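Local coordinates for heme-binding protein A / AI-2 binding protein A (Helicobacter pylori SS1, PDB 6OFQ) that probably delivers peptides to an ABC transporter as a periplasmic substrate-binding protein, and is bound to the peptide STSA in this crystal, at residues 297-302 with 419-424; 303-308 with 373-378. One frame throughout, in Å; residues are numbered along the deposited sequence.

Interaction 1: 297-302 with 419-424; sequences SLNTQK and GEHEMA
K302 and N299 both reach across to backbone carbonyls of the loop that leads from G419, where a Schellman motif ends helix 409-417, into strand 423-429. The ammonium NZ of K302 bonds to G419 O at 2.9 Å, in the plane of that carbonyl, and to H421 O at 3.0 Å from above its plane. N299 ND2 meets H421 O nearly head-on at 3.1 Å and also lies over one face of the H421 ring. With CG anti to the backbone N (chi1 -173°), the N299 amide is turned across to this carbonyl, while its OD1 takes the N-H of Q301 in an Asx turn. Beside these, N299 N donates to E422 O at 2.9 Å, and S297 and A424 form an antiparallel hydrogen-bonded pair, S297 N to A424 O (2.8 Å) and A424 N to S297 O (3.1 Å). Next to it L298 and M423 lie side by side, CD2 of L298 3.8 Å from CG of M423. NE2 of H421 bonds to G456 O, and the type I turn N299-K302 brings the lysine round. H421 O thus takes two donors, and the cation, held by two carbonyls, would be expected to polarise them.

Interaction 2: 303-308 with 373-378; sequences KYFNNP and FKTTIF
The CA atoms of Y304 and F373, the nearest pair, are 8.3 Å apart, so the side chains make the contact between the loop 303-308 and strand 373-380. The loop makes a type I turn from Y304 to N307, closed by N307 N to Y304 O at 3.1 Å, and Y304 itself has positive phi (82°). N307 then caps helix 308-317. The Y304 and F373 rings form an offset stack, centroids 4.0 Å apart and planes at only 5°. The two side chains run past each other in opposite directions, so each CB sits over the other's ring: Y304 CB lies 3.9 Å from the F373 centroid, a CH-pi contact returned by F373 CB. F373 takes the crowded position, CG between the backbone N and carbonyl carbon (chi1 59°), which sends its ring out to the loop. CG of K303 covers the opposite face of Y304, whose OH shares a water with K374 N. F305 turns another way: its CZ meets the edge of the F373 ring at 4.2 Å (CZ to F373 CE1), while T375 OG1 packs at the F305 ring edge, in its plane, 3.3 Å from CZ; the hydrogen bond of that hydroxyl goes to E422 OE1. This is aromatic packing of a strand-to-helix connection against strand 373-380, two strands over from 292-298 in the mixed sheet of a type II periplasmic binding protein.

In the fold
Both contacts reach the same mixed sheet, interaction 1 pairing two of its strands and interaction 2, nested in the chain loop that interaction 1 closes, setting a loop against a third. Strand 423-429 stands between 292-298 and 373-380; the backbone bond of M423 O to F378 N, 2.9 Å, joins it to the latter. The segments 297-302 and 303-308 follow on directly, and F305 packs on L298, E422 and M423, linking the two sites. Interaction 1 is mainly polar, built from backbone pairing and carbonyls that receive side-chain donors; interaction 2 relies on stacked rings and one water. Both are mainly buried, but interaction 2 lies farther from the chain's centre, with Y304 partly exposed and K374 exposed.

Interaction 1: 297-302 with 419-424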
ATOM      1  N   SER A 297      -6.551  11.885  -8.497  1.00  5.59           N
ATOM      2  CA  SER A 297      -5.886  13.005  -7.822  1.00  6.28           C
ATOM      3  C   SER A 297      -6.068  14.263  -8.680  1.00  6.12           C
ATOM      4  O   SER A 297      -5.972  14.141  -9.911  1.00  6.54           O
ATOM      5  CB  SER A 297      -4.356  12.808  -7.687  1.00  8.14           C
ATOM      6  OG  SER A 297      -4.038  11.717  -6.828  1.00 11.12           O
ATOM      7  N   LEU A 298      -6.366  15.385  -8.029  1.00  5.95           N
ATOM      8  CA  LEU A 298      -6.398  16.709  -8.659  1.00  5.55           C
ATOM      9  C   LEU A 298      -5.392  17.525  -7.874  1.00  6.05           C
ATOM     10  O   LEU A 298      -5.457  17.627  -6.651  1.00  5.86           O
ATOM     11  CB  LEU A 298      -7.772  17.343  -8.495  1.00  5.46           C
ATOM     12  CG  LEU A 298      -8.960  16.584  -9.089  1.00  6.38           C
ATOM     13  CD1 LEU A 298     -10.290  17.209  -8.785  1.00  6.69           C
ATOM     14  CD2 LEU A 298      -8.778  16.373 -10.599  1.00  6.67           C
ATOM     15  N   ASN A 299      -4.445  18.141  -8.582  1.00  6.39           N
ATOM     16  CA  ASN A 299      -3.328  18.793  -7.906  1.00  6.61           C
ATOM     17  C   ASN A 299      -3.779  20.169  -7.485  1.00  7.70           C
ATOM     18  O   ASN A 299      -3.787  21.115  -8.297  1.00  6.86           O
ATOM     19  CB  ASN A 299      -2.074  18.844  -8.760  1.00  7.02           C
ATOM     20  CG  ASN A 299      -0.870  19.383  -7.984  1.00  8.20           C
ATOM     21  OD1 ASN A 299      -1.048  20.200  -7.051  1.00  8.96           O
ATOM     22  ND2 ASN A 299       0.318  18.967  -8.417  1.00  8.78           N
ATOM     23  N   THR A 300      -4.245  20.259  -6.256  1.00  7.12           N
ATOM     24  CA  THR A 300      -4.893  21.462  -5.731  1.00  7.40           C
ATOM     25  C   THR A 300      -3.941  22.677  -5.604  1.00  8.46           C
ATOM     26  O   THR A 300      -4.455  23.766  -5.275  1.00 10.37           O
ATOM     27  CB  THR A 300      -5.661  21.270  -4.412  1.00  7.79           C
ATOM     28  OG1 THR A 300      -4.727  21.004  -3.346  1.00  7.34           O
ATOM     29  CG2 THR A 300      -6.694  20.168  -4.526  1.00  8.47           C
ATOM     30  N   GLN A 301      -2.657  22.488  -5.841  1.00 10.32           N
ATOM     31  CA  GLN A 301      -1.767  23.658  -5.826  1.00 11.66           C
ATOM     32  C   GLN A 301      -1.598  24.266  -7.183  1.00 11.18           C
ATOM     33  O   GLN A 301      -0.842  25.236  -7.271  1.00 12.98           O
ATOM     34  CB  GLN A 301      -0.424  23.296  -5.192  1.00 14.30           C
ATOM     35  CG  GLN A 301      -0.608  22.680  -3.815  1.00 17.07           C
ATOM     36  CD  GLN A 301      -1.318  23.592  -2.814  1.00 20.06           C
ATOM     37  OE1 GLN A 301      -1.008  24.801  -2.716  1.00 22.32           O
ATOM     38  NE2 GLN A 301      -2.262  23.033  -2.045  1.00 20.18           N
ATOM     39  N   LYS A 302      -2.154  23.645  -8.217  1.00  9.59           N
ATOM     40  CA  LYS A 302      -1.938  24.115  -9.581  1.00  9.33           C
ATOM     41  C   LYS A 302      -3.151  24.868 -10.086  1.00  9.26           C
ATOM     42  O   LYS A 302      -4.240  24.812  -9.537  1.00  8.88           O
ATOM     43  CB  LYS A 302      -1.598  22.958 -10.515  1.00  8.86           C
ATOM     44  CG  LYS A 302      -0.198  22.447 -10.250  1.00  9.59           C
ATOM     45  CD  LYS A 302       0.211  21.359 -11.224  1.00  9.20           C
ATOM     46  CE  LYS A 302       1.668  21.023 -11.025  1.00  9.89           C
ATOM     47  NZ  LYS A 302       2.107  19.891 -11.854  1.00  9.42           N
ATOM     48  N   GLY A 419       4.836  15.769  -7.611  1.00  6.20           N
ATOM     49  CA  GLY A 419       3.842  16.751  -7.980  1.00  6.54           C
ATOM     50  C   GLY A 419       3.823  17.142  -9.450  1.00  6.58           C
ATOM     51  O   GLY A 419       3.292  18.214  -9.754  1.00  7.06           O
ATOM     52  N   GLU A 420       4.367  16.307 -10.333  1.00  5.65           N
ATOM     53  CA  GLU A 420       4.448  16.688 -11.731  1.00  6.41           C
ATOM     54  C   GLU A 420       3.091  16.725 -12.420  1.00  6.36           C
ATOM     55  O   GLU A 420       2.881  17.425 -13.426  1.00  8.02           O
ATOM     56  CB  GLU A 420       5.412  15.773 -12.494  1.00  6.92           C
ATOM     57  CG  GLU A 420       6.826  15.983 -12.031  1.00  7.61           C
ATOM     58  CD  GLU A 420       7.851  15.170 -12.781  1.00  9.32           C
ATOM     59  OE1 GLU A 420       7.525  14.591 -13.826  1.00 10.27           O
ATOM     60  OE2 GLU A 420       8.987  15.080 -12.291  1.00 14.16           O
ATOM     61  N   HIS A 421       2.148  15.914 -11.910  1.00  5.80           N
ATOM     62  CA  HIS A 421       0.856  15.790 -12.572  1.00  5.66           C
ATOM     63  C   HIS A 421      -0.032  16.984 -12.268  1.00  5.47           C
ATOM     64  O   HIS A 421       0.123  17.684 -11.261  1.00  5.78           O
ATOM     65  CB  HIS A 421       0.139  14.552 -12.028  1.00  5.60           C
ATOM     66  CG  HIS A 421      -0.007  14.513 -10.549  1.00  5.46           C
ATOM     67  ND1 HIS A 421       1.093  14.367  -9.733  1.00  5.93           N
ATOM     68  CD2 HIS A 421      -1.080  14.710  -9.738  1.00  5.62           C
ATOM     69  CE1 HIS A 421       0.704  14.442  -8.478  1.00  5.87           C
ATOM     70  NE2 HIS A 421      -0.594  14.622  -8.449  1.00  5.51           N
ATOM     71  N   GLU A 422      -1.075  17.085 -13.090  1.00  6.41           N
ATOM     72  CA  GLU A 422      -2.248  17.945 -12.854  1.00  6.65           C
ATOM     73  C   GLU A 422      -3.346  17.037 -12.337  1.00  7.14           C
ATOM     74  O   GLU A 422      -3.910  17.267 -11.271  1.00  7.33           O
ATOM     75  CB  GLU A 422      -2.649  18.722 -14.117  1.00  7.85           C
ATOM     76  CG  GLU A 422      -1.630  19.753 -14.590  1.00  8.25           C
ATOM     77  CD  GLU A 422      -2.161  20.395 -15.848  1.00 10.27           C
ATOM     78  OE1 GLU A 422      -3.159  21.141 -15.884  1.00 12.07           O
ATOM     79  OE2 GLU A 422      -1.540  20.095 -16.860  1.00 16.34           O
ATOM     80  N   MET A 423      -3.764  16.083 -13.150  1.00  6.00           N
ATOM     81  CA  MET A 423      -4.628  14.971 -12.743  1.00  6.02           C
ATOM     82  C   MET A 423      -3.860  13.644 -12.878  1.00  6.07           C
ATOM     83  O   MET A 423      -3.003  13.482 -13.769  1.00  5.55           O
ATOM     84  CB  MET A 423      -5.859  14.932 -13.640  1.00  6.48           C
ATOM     85  CG  MET A 423      -6.572  16.265 -13.743  1.00  7.05           C
ATOM     86  SD  MET A 423      -8.182  16.194 -14.540  1.00  9.45           S
ATOM     87  CE  MET A 423      -7.750  15.371 -16.030  1.00 11.26           C
ATOM     88  N   ALA A 424      -4.177  12.664 -12.036  1.00  5.38           N
ATOM     89  CA  ALA A 424      -3.511  11.365 -12.156  1.00  6.31           C
ATOM     90  C   ALA A 424      -4.407  10.329 -11.464  1.00  6.37           C
ATOM     91  O   ALA A 424      -5.051  10.660 -10.466  1.00  6.90           O
ATOM     92  CB  ALA A 424      -2.166  11.430 -11.454  1.00  6.68           C
TER

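Interaction 2: 303-308 with 373-378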
ATOM      1  N   LYS A 303      -2.915  25.646 -11.149  1.00 10.20           N
ATOM      2  CA  LYS A 303      -3.945  26.372 -11.863  1.00 10.28           C
ATOM      3  C   LYS A 303      -5.146  25.504 -12.177  1.00  9.09           C
ATOM      4  O   LYS A 303      -4.982  24.338 -12.457  1.00  9.21           O
ATOM      5  CB  LYS A 303      -3.390  27.035 -13.147  1.00 11.07           C
ATOM      6  CG  LYS A 303      -4.406  27.858 -13.938  1.00 14.18           C
ATOM      7  CD  LYS A 303      -3.669  28.520 -15.115  1.00 17.51           C
ATOM      8  CE  LYS A 303      -4.577  29.576 -15.741  1.00 21.36           C
ATOM      9  NZ  LYS A 303      -4.010  30.029 -17.046  1.00 27.81           N
ATOM     10  N   TYR A 304      -6.346  26.042 -12.059  1.00  8.74           N
ATOM     11  CA  TYR A 304      -7.621  25.394 -12.329  1.00  8.60           C
ATOM     12  C   TYR A 304      -8.046  24.547 -11.118  1.00  7.66           C
ATOM     13  O   TYR A 304      -9.121  24.732 -10.525  1.00  8.45           O
ATOM     14  CB  TYR A 304      -7.699  24.566 -13.616  1.00  9.19           C
ATOM     15  CG  TYR A 304      -7.151  25.314 -14.819  1.00 10.38           C
ATOM     16  CD1 TYR A 304      -7.794  26.458 -15.258  1.00 10.27           C
ATOM     17  CD2 TYR A 304      -6.026  24.868 -15.489  1.00 10.44           C
ATOM     18  CE1 TYR A 304      -7.334  27.106 -16.399  1.00 11.93           C
ATOM     19  CE2 TYR A 304      -5.537  25.519 -16.621  1.00 12.07           C
ATOM     20  CZ  TYR A 304      -6.207  26.656 -17.026  1.00 12.16           C
ATOM     21  OH  TYR A 304      -5.706  27.321 -18.162  1.00 15.61           O
ATOM     22  N   PHE A 305      -7.172  23.622 -10.752  1.00  7.53           N
ATOM     23  CA  PHE A 305      -7.511  22.664  -9.687  1.00  7.44           C
ATOM     24  C   PHE A 305      -7.429  23.249  -8.272  1.00  8.76           C
ATOM     25  O   PHE A 305      -7.915  22.625  -7.333  1.00  8.85           O
ATOM     26  CB  PHE A 305      -6.597  21.449  -9.816  1.00  7.38           C
ATOM     27  CG  PHE A 305      -6.678  20.808 -11.166  1.00  7.16           C
ATOM     28  CD1 PHE A 305      -7.802  20.080 -11.513  1.00  7.82           C
ATOM     29  CD2 PHE A 305      -5.684  20.995 -12.105  1.00  7.63           C
ATOM     30  CE1 PHE A 305      -7.945  19.587 -12.799  1.00  7.72           C
ATOM     31  CE2 PHE A 305      -5.825  20.511 -13.378  1.00  7.96           C
ATOM     32  CZ  PHE A 305      -6.947  19.812 -13.749  1.00  7.65           C
ATOM     33  N   ASN A 306      -6.824  24.416  -8.132  1.00  8.71           N
ATOM     34  CA  ASN A 306      -6.892  25.238  -6.926  1.00  8.33           C
ATOM     35  C   ASN A 306      -8.181  25.980  -6.754  1.00  8.57           C
ATOM     36  O   ASN A 306      -8.365  26.614  -5.718  1.00 11.85           O
ATOM     37  CB  ASN A 306      -5.718  26.193  -6.854  1.00  9.31           C
ATOM     38  CG  ASN A 306      -5.766  27.286  -7.900  1.00 11.79           C
ATOM     39  OD1 ASN A 306      -6.679  27.398  -8.705  1.00 11.30           O
ATOM     40  ND2 ASN A 306      -4.641  27.998  -7.985  1.00 17.28           N
ATOM     41  N   ASN A 307      -9.171  25.787  -7.613  1.00  8.52           N
ATOM     42  CA  ASN A 307     -10.493  26.409  -7.519  1.00  8.56           C
ATOM     43  C   ASN A 307     -11.495  25.314  -7.209  1.00  9.01           C
ATOM     44  O   ASN A 307     -11.785  24.463  -8.076  1.00  8.37           O
ATOM     45  CB  ASN A 307     -10.805  27.106  -8.829  1.00  9.63           C
ATOM     46  CG  ASN A 307     -12.085  27.918  -8.754  1.00 10.38           C
ATOM     47  OD1 ASN A 307     -13.011  27.587  -8.064  1.00 11.85           O
ATOM     48  ND2 ASN A 307     -12.084  29.062  -9.416  1.00 10.95           N
ATOM     49  N   PRO A 308     -12.121  25.300  -6.025  1.00  9.71           N
ATOM     50  CA  PRO A 308     -13.096  24.310  -5.657  1.00 10.55           C
ATOM     51  C   PRO A 308     -14.194  24.162  -6.703  1.00  9.11           C
ATOM     52  O   PRO A 308     -14.742  23.093  -6.871  1.00  8.65           O
ATOM     53  CB  PRO A 308     -13.684  24.784  -4.297  1.00 11.38           C
ATOM     54  CG  PRO A 308     -12.666  25.730  -3.830  1.00 13.86           C
ATOM     55  CD  PRO A 308     -11.896  26.313  -4.965  1.00 12.11           C
ATOM     56  N   PHE A 373     -10.723  24.560 -20.531  1.00 12.37           N
ATOM     57  CA  PHE A 373      -9.306  24.715 -20.425  1.00 10.07           C
ATOM     58  C   PHE A 373      -8.593  23.447 -20.909  1.00 10.44           C
ATOM     59  O   PHE A 373      -9.276  22.432 -21.052  1.00 11.36           O
ATOM     60  CB  PHE A 373      -8.814  25.195 -19.049  1.00  9.56           C
ATOM     61  CG  PHE A 373      -9.192  24.279 -17.906  1.00  9.13           C
ATOM     62  CD1 PHE A 373      -8.378  23.222 -17.561  1.00  9.33           C
ATOM     63  CD2 PHE A 373     -10.345  24.498 -17.186  1.00  9.56           C
ATOM     64  CE1 PHE A 373      -8.774  22.385 -16.505  1.00  9.00           C
ATOM     65  CE2 PHE A 373     -10.738  23.667 -16.119  1.00  9.44           C
ATOM     66  CZ  PHE A 373      -9.935  22.605 -15.774  1.00 10.51           C
ATOM     67  N   LYS A 374      -7.281  23.511 -21.038  1.00 11.55           N
ATOM     68  CA  LYS A 374      -6.484  22.342 -21.359  1.00 12.77           C
ATOM     69  C   LYS A 374      -5.767  21.828 -20.101  1.00 10.01           C
ATOM     70  O   LYS A 374      -5.293  22.607 -19.282  1.00 10.40           O
ATOM     71  CB  LYS A 374      -5.460  22.671 -22.448  1.00 18.08           C
ATOM     72  CG  LYS A 374      -6.174  23.110 -23.720  1.00 25.53           C
ATOM     73  CD  LYS A 374      -5.279  23.424 -24.916  1.00 35.66           C
ATOM     74  CE  LYS A 374      -6.254  23.549 -26.089  1.00 42.92           C
ATOM     75  NZ  LYS A 374      -5.744  24.122 -27.367  1.00 49.01           N
ATOM     76  N   THR A 375      -5.663  20.505 -20.009  1.00  9.48           N
ATOM     77  CA  THR A 375      -4.963  19.853 -18.902  1.00  8.99           C
ATOM     78  C   THR A 375      -4.414  18.497 -19.318  1.00  9.83           C
ATOM     79  O   THR A 375      -4.555  18.133 -20.507  1.00  9.26           O
ATOM     80  CB  THR A 375      -5.908  19.778 -17.700  1.00  9.64           C
ATOM     81  OG1 THR A 375      -5.164  19.398 -16.537  1.00  9.85           O
ATOM     82  CG2 THR A 375      -7.012  18.771 -17.902  1.00  9.08           C
ATOM     83  N   THR A 376      -3.799  17.775 -18.382  1.00  9.20           N
ATOM     84  CA  THR A 376      -3.121  16.539 -18.674  1.00  8.90           C
ATOM     85  C   THR A 376      -3.540  15.567 -17.587  1.00  9.06           C
ATOM     86  O   THR A 376      -3.804  15.982 -16.446  1.00  9.97           O
ATOM     87  CB  THR A 376      -1.618  16.749 -18.655  1.00 10.85           C
ATOM     88  OG1 THR A 376      -1.270  17.597 -19.761  1.00 11.96           O
ATOM     89  CG2 THR A 376      -0.848  15.483 -18.830  1.00 11.66           C
ATOM     90  N   ILE A 377      -3.718  14.313 -17.942  1.00  7.22           N
ATOM     91  CA  ILE A 377      -3.906  13.239 -16.967  1.00  6.77           C
ATOM     92  C   ILE A 377      -2.745  12.295 -17.124  1.00  7.38           C
ATOM     93  O   ILE A 377      -2.353  11.908 -18.231  1.00  7.93           O
ATOM     94  CB  ILE A 377      -5.245  12.522 -17.141  1.00  7.43           C
ATOM     95  CG1 ILE A 377      -5.497  11.552 -15.969  1.00  7.33           C
ATOM     96  CG2 ILE A 377      -5.395  11.764 -18.443  1.00  7.59           C
ATOM     97  CD1 ILE A 377      -6.916  11.056 -15.926  1.00  8.16           C
ATOM     98  N   PHE A 378      -2.184  11.832 -16.013  1.00  6.69           N
ATOM     99  CA  PHE A 378      -1.186  10.782 -16.013  1.00  6.72           C
ATOM    100  C   PHE A 378      -1.887   9.462 -15.776  1.00  7.84           C
ATOM    101  O   PHE A 378      -2.803   9.418 -14.926  1.00  8.28           O
ATOM    102  CB  PHE A 378      -0.176  10.922 -14.857  1.00  7.37           C
ATOM    103  CG  PHE A 378       0.896  11.952 -15.017  1.00  8.48           C
ATOM    104  CD1 PHE A 378       0.822  12.917 -15.986  1.00  9.63           C
ATOM    105  CD2 PHE A 378       1.965  12.008 -14.146  1.00  9.31           C
ATOM    106  CE1 PHE A 378       1.824  13.858 -16.183  1.00 10.11           C
ATOM    107  CE2 PHE A 378       2.975  12.918 -14.363  1.00 10.83           C
ATOM    108  CZ  PHE A 378       2.886  13.873 -15.325  1.00 10.26           C
TER
HETATM  109  O   HOH W   1      -5.631  25.929 -20.616  1.00 19.12           O